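Local atomic coordinates of ornithine carbamoyltransferase (Giardia intestinalis, PDB entry 3GRF), a protein that probably catalyses the reversible transfer of a carbamoyl group between carbamoyl phosphate and ornithine, as part of arginine degradation. Residues A[194-197]-A[198-201]; A[201-204]-A[205-209]; A[225-228]-A[229-232]; A[284-287]-A[288-292]. All coordinates share one frame; numbering follows the deposited sequence.

Interaction 1: A[194-197]-A[198-201]; sequences PDHK and DFKP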
loop_
_atom_site.group_PDB
_atom_site.type_symbol
_atom_site.label_atom_id
_atom_site.label_comp_id
_atom_site.label_asym_id
_atom_site.label_seq_id
_atom_site.Cartn_x
_atom_site.Cartn_y
_atom_site.Cartn_z
ATOM N N PRO A 194 6.833 34.623 21.349
ATOM C CA PRO A 194 6.284 35.961 21.494
ATOM C C PRO A 194 5.429 36.086 22.747
ATOM O O PRO A 194 4.538 35.267 23.008
ATOM C CB PRO A 194 5.426 36.123 20.240
ATOM C CG PRO A 194 5.930 35.092 19.251
ATOM C CD PRO A 194 6.350 33.953 20.115
ATOM N N ASP A 195 5.674 37.147 23.496
ATOM C CA ASP A 195 4.822 37.466 24.608
ATOM C C ASP A 195 3.417 37.812 24.164
ATOM O O ASP A 195 3.037 38.978 24.157
ATOM C CB ASP A 195 5.405 38.596 25.431
ATOM C CG ASP A 195 4.723 38.724 26.789
ATOM O OD1 ASP A 195 5.341 39.310 27.721
ATOM O OD2 ASP A 195 3.579 38.219 26.919
ATOM N N HIS A 196 2.658 36.780 23.814
ATOM C CA HIS A 196 1.341 36.886 23.204
ATOM C C HIS A 196 0.553 35.598 23.461
ATOM O O HIS A 196 0.965 34.499 23.076
ATOM C CB HIS A 196 1.457 37.124 21.707
ATOM C CG HIS A 196 0.151 37.431 21.039
ATOM N ND1 HIS A 196 -0.956 36.617 21.154
ATOM C CD2 HIS A 196 -0.216 38.449 20.226
ATOM C CE1 HIS A 196 -1.955 37.134 20.464
ATOM N NE2 HIS A 196 -1.529 38.241 19.883
ATOM N N LYS A 197 -0.589 35.744 24.117
ATOM C CA LYS A 197 -1.377 34.608 24.584
ATOM C C LYS A 197 -1.485 33.498 23.540
ATOM O O LYS A 197 -1.438 32.325 23.892
ATOM C CB LYS A 197 -2.768 35.084 25.063
ATOM C CG LYS A 197 -2.707 36.320 25.973
ATOM C CD LYS A 197 -3.166 36.043 27.423
ATOM C CE LYS A 197 -2.041 36.318 28.464
ATOM N NZ LYS A 197 -2.474 37.021 29.753
ATOM N N ASP A 198 -1.604 33.869 22.264
ATOM C CA ASP A 198 -1.812 32.895 21.153
ATOM C C ASP A 198 -0.546 32.154 20.678
ATOM O O ASP A 198 -0.612 31.330 19.796
ATOM C CB ASP A 198 -2.437 33.572 19.925
ATOM C CG ASP A 198 -3.753 34.243 20.232
ATOM O OD1 ASP A 198 -4.433 33.823 21.185
ATOM O OD2 ASP A 198 -4.099 35.198 19.509
ATOM N N PHE A 199 0.599 32.484 21.251
ATOM C CA PHE A 199 1.865 31.960 20.765
ATOM C C PHE A 199 2.690 31.378 21.909
ATOM O O PHE A 199 3.838 31.028 21.699
ATOM C CB PHE A 199 2.656 33.044 19.992
ATOM C CG PHE A 199 1.916 33.580 18.752
ATOM C CD1 PHE A 199 0.945 34.562 18.873
ATOM C CD2 PHE A 199 2.178 33.062 17.481
ATOM C CE1 PHE A 199 0.231 35.029 17.748
ATOM C CE2 PHE A 199 1.485 33.522 16.364
ATOM C CZ PHE A 199 0.520 34.528 16.506
ATOM N N LYS A 200 2.104 31.278 23.104
ATOM C CA LYS A 200 2.811 30.727 24.262
ATOM C C LYS A 200 2.322 29.312 24.530
ATOM O O LYS A 200 1.207 28.992 24.199
ATOM C CB LYS A 200 2.532 31.551 25.522
ATOM C CG LYS A 200 2.865 33.022 25.464
ATOM C CD LYS A 200 2.378 33.656 26.748
ATOM C CE LYS A 200 2.849 35.055 26.819
ATOM N NZ LYS A 200 2.915 35.557 28.220
ATOM N N PRO A 201 3.134 28.477 25.211
ATOM C CA PRO A 201 2.623 27.173 25.638
ATOM C C PRO A 201 1.384 27.317 26.501
ATOM O O PRO A 201 1.204 28.313 27.182
ATOM C CB PRO A 201 3.749 26.610 26.492
ATOM C CG PRO A 201 4.940 27.357 26.139
ATOM C CD PRO A 201 4.514 28.706 25.651
HETATM O O HOH W 1 -0.859 30.345 25.487
#
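In the loop that leads from strand 188-192 to helix 203-216, H196 and F199 hold the ends of a tight turn. The backbone angles of K197 and D198 are those of a type I beta turn, which F199 N closes by donating to H196 O at 2.7 Å. The same histidine also grips the turn through its ring: having CG anti to the backbone N (chi1 -172°) brings ND1 of the imidazole edge-on to the N-H of D198, and ND1 accepts from D198 N at 3.0 Å, almost in the ring plane. This bond and the F199 edge against one face together limit the ring's rotation. D198 OD2 comes within 3.0 Å of H196 CE1, the carboxylate and imidazole planes being well inclined to each other. F199 aims the edge carrying CD1 and CE1 at one face of the imidazole, a T-shaped pair with centroids 5.0 Å apart and planes at 87°. Its CB rests on P194 CD at 3.8 Å, while R256, V259 and L260 of helix 256-260 meet the phenylalanine side chain from outside the loop. K200 runs extended alongside D195, its CG passing H196 O at 3.4 Å. At its tip NZ forms a salt bridge with D195 OD2 at 3.0 Å, arriving from above the carboxylate plane. The result is a type I turn in a beta-alpha connection of the Rossmann-like Asp/Orn-binding domain.

Interaction 2: A[201-204]-A[205-209]; sequences PIKE and VIDEC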
loop_
_atom_site.group_PDB
_atom_site.type_symbol
_atom_site.label_atom_id
_atom_site.label_comp_id
_atom_site.label_asym_id
_atom_site.label_seq_id
_atom_site.Cartn_x
_atom_site.Cartn_y
_atom_site.Cartn_z
ATOM N N PRO A 201 3.134 28.477 25.211
ATOM C CA PRO A 201 2.623 27.173 25.638
ATOM C C PRO A 201 1.384 27.317 26.501
ATOM O O PRO A 201 1.204 28.313 27.182
ATOM C CB PRO A 201 3.749 26.610 26.492
ATOM C CG PRO A 201 4.940 27.357 26.139
ATOM C CD PRO A 201 4.514 28.706 25.651
ATOM N N ILE A 202 0.535 26.314 26.491
ATOM C CA ILE A 202 -0.692 26.369 27.278
ATOM C C ILE A 202 -0.370 26.006 28.745
ATOM O O ILE A 202 0.503 25.166 28.976
ATOM C CB ILE A 202 -1.755 25.482 26.562
ATOM C CG1 ILE A 202 -2.986 26.301 26.238
ATOM C CG2 ILE A 202 -2.020 24.179 27.232
ATOM C CD1 ILE A 202 -2.712 27.269 25.142
ATOM N N LYS A 203 -1.024 26.645 29.725
ATOM C CA LYS A 203 -0.708 26.357 31.153
ATOM C C LYS A 203 -0.805 24.870 31.555
ATOM O O LYS A 203 -0.025 24.383 32.408
ATOM C CB LYS A 203 -1.488 27.263 32.130
ATOM C CG LYS A 203 -1.096 27.031 33.597
ATOM C CD LYS A 203 -0.884 28.334 34.412
ATOM C CE LYS A 203 -0.399 28.011 35.837
ATOM N NZ LYS A 203 -1.160 26.875 36.463
ATOM N N GLU A 204 -1.731 24.159 30.926
ATOM C CA GLU A 204 -1.922 22.751 31.174
ATOM C C GLU A 204 -0.644 21.965 30.877
ATOM O O GLU A 204 -0.268 21.049 31.625
ATOM C CB GLU A 204 -3.175 22.224 30.440
ATOM C CG GLU A 204 -2.976 21.464 29.132
ATOM C CD GLU A 204 -3.956 20.303 28.964
ATOM O OE1 GLU A 204 -3.611 19.146 29.343
ATOM O OE2 GLU A 204 -5.074 20.545 28.445
ATOM N N VAL A 205 0.051 22.388 29.826
ATOM C CA VAL A 205 1.233 21.684 29.318
ATOM C C VAL A 205 2.440 21.993 30.237
ATOM O O VAL A 205 3.172 21.093 30.647
ATOM C CB VAL A 205 1.479 22.023 27.803
ATOM C CG1 VAL A 205 2.822 21.548 27.339
ATOM C CG2 VAL A 205 0.347 21.441 26.926
ATOM N N ILE A 206 2.604 23.256 30.608
ATOM C CA ILE A 206 3.599 23.672 31.608
ATOM C C ILE A 206 3.397 22.894 32.923
ATOM O O ILE A 206 4.349 22.262 33.435
ATOM C CB ILE A 206 3.538 25.193 31.857
ATOM C CG1 ILE A 206 3.641 25.960 30.542
ATOM C CG2 ILE A 206 4.662 25.636 32.781
ATOM C CD1 ILE A 206 3.136 27.453 30.643
ATOM N N ASP A 207 2.161 22.863 33.427
ATOM C CA ASP A 207 1.820 22.096 34.650
ATOM C C ASP A 207 2.161 20.603 34.574
ATOM O O ASP A 207 2.774 20.047 35.495
ATOM C CB ASP A 207 0.326 22.216 34.990
ATOM C CG ASP A 207 -0.079 23.625 35.405
ATOM O OD1 ASP A 207 0.805 24.509 35.535
ATOM O OD2 ASP A 207 -1.289 23.845 35.607
ATOM N N GLU A 208 1.750 19.948 33.491
ATOM C CA GLU A 208 2.169 18.549 33.271
ATOM C C GLU A 208 3.666 18.389 33.383
ATOM O O GLU A 208 4.169 17.425 33.995
ATOM C CB GLU A 208 1.714 18.029 31.903
ATOM C CG GLU A 208 2.308 16.646 31.557
ATOM C CD GLU A 208 1.665 15.999 30.345
ATOM O OE1 GLU A 208 1.381 16.730 29.371
ATOM O OE2 GLU A 208 1.461 14.763 30.362
ATOM N N CYS A 209 4.397 19.295 32.748
ATOM C CA CYS A 209 5.853 19.159 32.757
ATOM C C CYS A 209 6.450 19.354 34.130
ATOM O O CYS A 209 7.391 18.635 34.522
ATOM C CB CYS A 209 6.527 20.099 31.764
ATOM S SG CYS A 209 6.138 19.710 30.096
#
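K203 arches over to D207, one helical turn further on. CB itself points away from the following turn, but CG (anti to the backbone N, chi1 -176°) already lies 3.7 Å from D207 OD1. Beyond a bend about the CB-CG bond, CD leads on to CE, which lies 3.7 Å from D207 OD1, and a final bend (chi4 -44°) drops NZ between the two carboxylate oxygens. NZ is 3.2 Å from both D207 OD1 and D207 OD2 and meets the syn lone pair of each, a bidentate salt bridge. The same lysine's carbonyl oxygen accepts from D207 N at 2.9 Å. All this lies on the first turn of helix 203-216, the crossover helix of the beta-alpha-beta unit between strands 188-192 and 221-225. I202 is its N-cap residue, and I202 O accepts from both V205 N and I206 N. On the apolar side I202 CG2 touches V205 CG2 at 3.6 Å, and both residues pack on Y176 of helix 173-185. I206 CG1 lies 4.1 Å from P201 CB, and the isoleucine also reaches I224 of strand 221-225. E208 N donates to E204 O at 3.0 Å, while the E208 carboxylate binds R180 and S14.

Interaction 3: A[225-228]-A[229-232]; sequences FHDC and KKGC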
loop_
_atom_site.group_PDB
_atom_site.type_symbol
_atom_site.label_atom_id
_atom_site.label_comp_id
_atom_site.label_asym_id
_atom_site.label_seq_id
_atom_site.Cartn_x
_atom_site.Cartn_y
_atom_site.Cartn_z
ATOM N N PHE A 225 10.949 32.250 27.726
ATOM C CA PHE A 225 11.600 33.501 27.374
ATOM C C PHE A 225 10.773 34.219 26.321
ATOM O O PHE A 225 10.125 33.572 25.505
ATOM C CB PHE A 225 13.005 33.231 26.842
ATOM C CG PHE A 225 13.997 32.881 27.900
ATOM C CD1 PHE A 225 14.033 31.603 28.436
ATOM C CD2 PHE A 225 14.911 33.825 28.345
ATOM C CE1 PHE A 225 14.983 31.256 29.413
ATOM C CE2 PHE A 225 15.860 33.488 29.312
ATOM C CZ PHE A 225 15.893 32.188 29.839
ATOM N N HIS A 226 10.784 35.554 26.349
ATOM C CA HIS A 226 10.138 36.329 25.283
ATOM C C HIS A 226 11.125 37.125 24.413
ATOM O O HIS A 226 10.759 38.113 23.782
ATOM C CB HIS A 226 8.971 37.170 25.849
ATOM C CG HIS A 226 7.845 36.326 26.378
ATOM N ND1 HIS A 226 7.216 36.579 27.578
ATOM C CD2 HIS A 226 7.266 35.208 25.882
ATOM C CE1 HIS A 226 6.281 35.667 27.781
ATOM N NE2 HIS A 226 6.300 34.819 26.768
ATOM N N ASP A 227 12.371 36.636 24.394
ATOM C CA ASP A 227 13.493 37.145 23.603
ATOM C C ASP A 227 14.320 35.910 23.272
ATOM O O ASP A 227 14.888 35.293 24.191
ATOM C CB ASP A 227 14.312 38.149 24.444
ATOM C CG ASP A 227 15.288 39.003 23.603
ATOM O OD1 ASP A 227 14.880 40.083 23.112
ATOM O OD2 ASP A 227 16.468 38.619 23.445
ATOM N N CYS A 228 14.279 35.464 22.029
ATOM C CA CYS A 228 14.956 34.245 21.611
ATOM C C CYS A 228 16.476 34.257 21.846
ATOM O O CYS A 228 17.055 33.224 22.175
ATOM C CB CYS A 228 14.620 34.012 20.139
ATOM S SG CYS A 228 15.106 32.384 19.505
ATOM N N LYS A 229 17.108 35.419 21.683
ATOM C CA LYS A 229 18.567 35.531 21.914
ATOM C C LYS A 229 18.929 35.323 23.372
ATOM O O LYS A 229 19.907 34.623 23.717
ATOM C CB LYS A 229 19.095 36.894 21.439
ATOM C CG LYS A 229 19.697 36.782 20.053
ATOM C CD LYS A 229 19.896 38.111 19.342
ATOM C CE LYS A 229 19.275 37.967 17.950
ATOM N NZ LYS A 229 19.185 39.234 17.176
ATOM N N LYS A 230 18.108 35.927 24.235
ATOM C CA LYS A 230 18.275 35.788 25.659
ATOM C C LYS A 230 17.979 34.346 25.985
ATOM O O LYS A 230 18.659 33.747 26.811
ATOM C CB LYS A 230 17.348 36.744 26.434
ATOM C CG LYS A 230 17.524 38.214 26.075
ATOM C CD LYS A 230 17.845 39.071 27.284
ATOM C CE LYS A 230 18.347 40.485 26.874
ATOM N NZ LYS A 230 19.829 40.566 26.610
ATOM N N GLY A 231 16.969 33.794 25.319
ATOM C CA GLY A 231 16.562 32.415 25.577
ATOM C C GLY A 231 17.550 31.386 25.103
ATOM O O GLY A 231 17.686 30.313 25.711
ATOM N N CYS A 232 18.248 31.713 24.012
ATOM C CA CYS A 232 19.201 30.805 23.373
ATOM C C CYS A 232 20.655 30.971 23.867
ATOM O O CYS A 232 21.552 30.219 23.454
ATOM C CB CYS A 232 19.154 30.938 21.839
ATOM S SG CYS A 232 17.634 30.330 21.107
#
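K229 follows C228 in the first turn of the short helix 228-232, with its CB beside the D227 carboxylate, and its side chain runs out to A268 and V269 of helix 267-270. The next residue, K230, presents its backbone N to the N-cap residue D227. D227 carries CG anti to its own N (chi1 -165°), which brings the carboxylate back over the helix start, and K230 N donates to D227 OD2 at 3.2 Å; D227 OD2 is placed less surely, so this capping bond is somewhat doubtful in its details. G231 contributes both its N-H and its CA. Its N donates to D227 O at 2.8 Å, the first i to i+4 bond at this helix start. Its CA, bare of any side chain, settles over one face of the F225 ring as a CH-pi contact, 3.7 Å from the centroid and 21° off the ring normal, displaced toward the rim on the side of CG and CD2. F225 is itself stacked with H190 of the adjacent strand, so the ring links helix and sheet. At C232 the N donates to C228 O at 2.7 Å, through a rather bent N-H...O angle of 132°. C232 SG lies 3.6 Å from C228 SG without being bonded to it, since C228 is joined by a disulfide to C167, at the end of strand 164-167. The arrangement is that of an aspartate-capped helical turn following the outermost strand 221-225 of a parallel, Rossmann-like sheet, tied to an inner strand by a disulfide.

Interaction 4: A[284-287]-A[288-292]; sequences PATR and GEEQT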
loop_
_atom_site.group_PDB
_atom_site.type_symbol
_atom_site.label_atom_id
_atom_site.label_comp_id
_atom_site.label_asym_id
_atom_site.label_seq_id
_atom_site.Cartn_x
_atom_site.Cartn_y
_atom_site.Cartn_z
ATOM N N PRO A 284 8.275 20.101 7.621
ATOM C CA PRO A 284 8.883 20.831 6.497
ATOM C C PRO A 284 9.527 22.167 6.899
ATOM O O PRO A 284 8.959 22.921 7.713
ATOM C CB PRO A 284 7.694 21.072 5.561
ATOM C CG PRO A 284 6.517 21.030 6.457
ATOM C CD PRO A 284 6.825 19.939 7.418
ATOM N N ALA A 285 10.718 22.423 6.359
ATOM C CA ALA A 285 11.447 23.675 6.567
ATOM C C ALA A 285 11.077 24.732 5.521
ATOM O O ALA A 285 11.069 24.446 4.319
ATOM C CB ALA A 285 12.951 23.423 6.518
ATOM N N THR A 286 10.788 25.950 5.980
ATOM C CA THR A 286 10.670 27.112 5.095
ATOM C C THR A 286 11.797 28.116 5.366
ATOM O O THR A 286 11.784 28.857 6.365
ATOM C CB THR A 286 9.286 27.784 5.223
ATOM O OG1 THR A 286 8.279 26.785 5.078
ATOM C CG2 THR A 286 9.082 28.842 4.157
ATOM N N ARG A 287 12.747 28.140 4.439
ATOM C CA ARG A 287 14.051 28.797 4.621
ATOM C C ARG A 287 14.080 30.248 4.986
ATOM O O ARG A 287 15.125 30.710 5.429
ATOM C CB ARG A 287 14.949 28.616 3.410
ATOM C CG ARG A 287 15.678 27.294 3.413
ATOM C CD ARG A 287 15.169 26.379 2.319
ATOM N NE ARG A 287 15.368 24.946 2.599
ATOM C CZ ARG A 287 16.548 24.416 2.908
ATOM N NH1 ARG A 287 17.617 25.203 3.001
ATOM N NH2 ARG A 287 16.657 23.123 3.141
ATOM N N GLY A 288 13.009 30.998 4.781
ATOM C CA GLY A 288 13.019 32.403 5.241
ATOM C C GLY A 288 11.950 32.734 6.260
ATOM O O GLY A 288 11.648 33.917 6.481
ATOM N N GLU A 289 11.356 31.697 6.860
ATOM C CA GLU A 289 10.375 31.889 7.933
ATOM C C GLU A 289 10.977 31.548 9.286
ATOM O O GLU A 289 11.646 32.382 9.871
ATOM C CB GLU A 289 9.076 31.139 7.621
ATOM C CG GLU A 289 8.499 31.616 6.281
ATOM C CD GLU A 289 7.041 31.265 6.061
ATOM O OE1 GLU A 289 6.532 30.380 6.792
ATOM O OE2 GLU A 289 6.407 31.887 5.157
ATOM N N GLU A 290 10.788 30.324 9.765
ATOM C CA GLU A 290 11.223 29.971 11.126
ATOM C C GLU A 290 12.750 29.997 11.272
ATOM O O GLU A 290 13.279 30.185 12.384
ATOM C CB GLU A 290 10.639 28.619 11.549
ATOM C CG GLU A 290 11.150 27.420 10.745
ATOM C CD GLU A 290 10.375 27.141 9.468
ATOM O OE1 GLU A 290 10.709 26.162 8.778
ATOM O OE2 GLU A 290 9.411 27.860 9.146
ATOM N N GLN A 291 13.457 29.851 10.150
ATOM C CA GLN A 291 14.917 30.058 10.159
ATOM C C GLN A 291 15.465 30.542 8.816
ATOM O O GLN A 291 14.777 30.448 7.816
ATOM C CB GLN A 291 15.646 28.810 10.623
ATOM C CG GLN A 291 14.852 27.532 10.371
ATOM C CD GLN A 291 15.057 27.060 9.008
ATOM O OE1 GLN A 291 14.119 26.742 8.265
ATOM N NE2 GLN A 291 16.307 27.066 8.619
ATOM N N THR A 292 16.677 31.099 8.823
ATOM C CA THR A 292 17.363 31.478 7.595
ATOM C C THR A 292 17.977 30.281 6.928
ATOM O O THR A 292 18.226 29.278 7.585
ATOM C CB THR A 292 18.444 32.557 7.821
ATOM O OG1 THR A 292 19.507 32.052 8.639
ATOM C CG2 THR A 292 17.855 33.813 8.471
HETATM O O HOH W 2 7.793 25.468 7.361
#
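T286 and E289 are the ends of a type I beta turn in the loop after strand 278-281. P284, in this loop, follows a cis peptide bond and ends an Asn-Cys-Leu-Pro sequence, probably the counterpart of the HCLP motif at the ornithine site of related carbamoyltransferases. Two direct hydrogen bonds shape the turn. E289 N donates to T286 O at 2.9 Å, closing it, and T286 N donates to E290 OE1 at 2.8 Å, in a nearly straight bond on the syn side, tilted 30° out of the carboxylate plane. E290 reaches this N-H because its CG stands between backbone N and carbonyl carbon (chi1 66°) and the chain then folds at chi2. Water mediates a further link: it lies 2.8 Å from P284 O and 2.7 Å from T286 OG1, with a weak, longer bond to E290 OE1 that may not hold at the same time. Among charges, the R287 guanidinium forms salt bridges with D297 and with D92 of the second subunit, so the loop also takes part in the trimer contact. Apolar packing is brief: T286 CG2 lies against E289 CG at 3.5 Å. Q291 OE1 is buried 3.9 Å from A285 CB and has no hydrogen-bond partner in the model.

Overall arrangement
All four contacts belong to the Asp/Orn-binding domain and lie around its five-stranded parallel sheet. Interactions 1 and 2 follow directly on each other, sharing P201, with centres about 13 Å apart; together they form the loop and helix start that leave strand 188-192. Interaction 3 begins at the end of strand 221-225 and folds back on interaction 1, where H226 packs against P194, D195 and K200. Interaction 4 follows strand 278-281, its centre about 18 Å from that of interaction 3 and about 27 Å from that of interaction 2. Thus three contacts lie near the 221-225 and 188-192 side of the sheet, and the fourth, at the 278-281 edge, reaches a neighbouring subunit through R287.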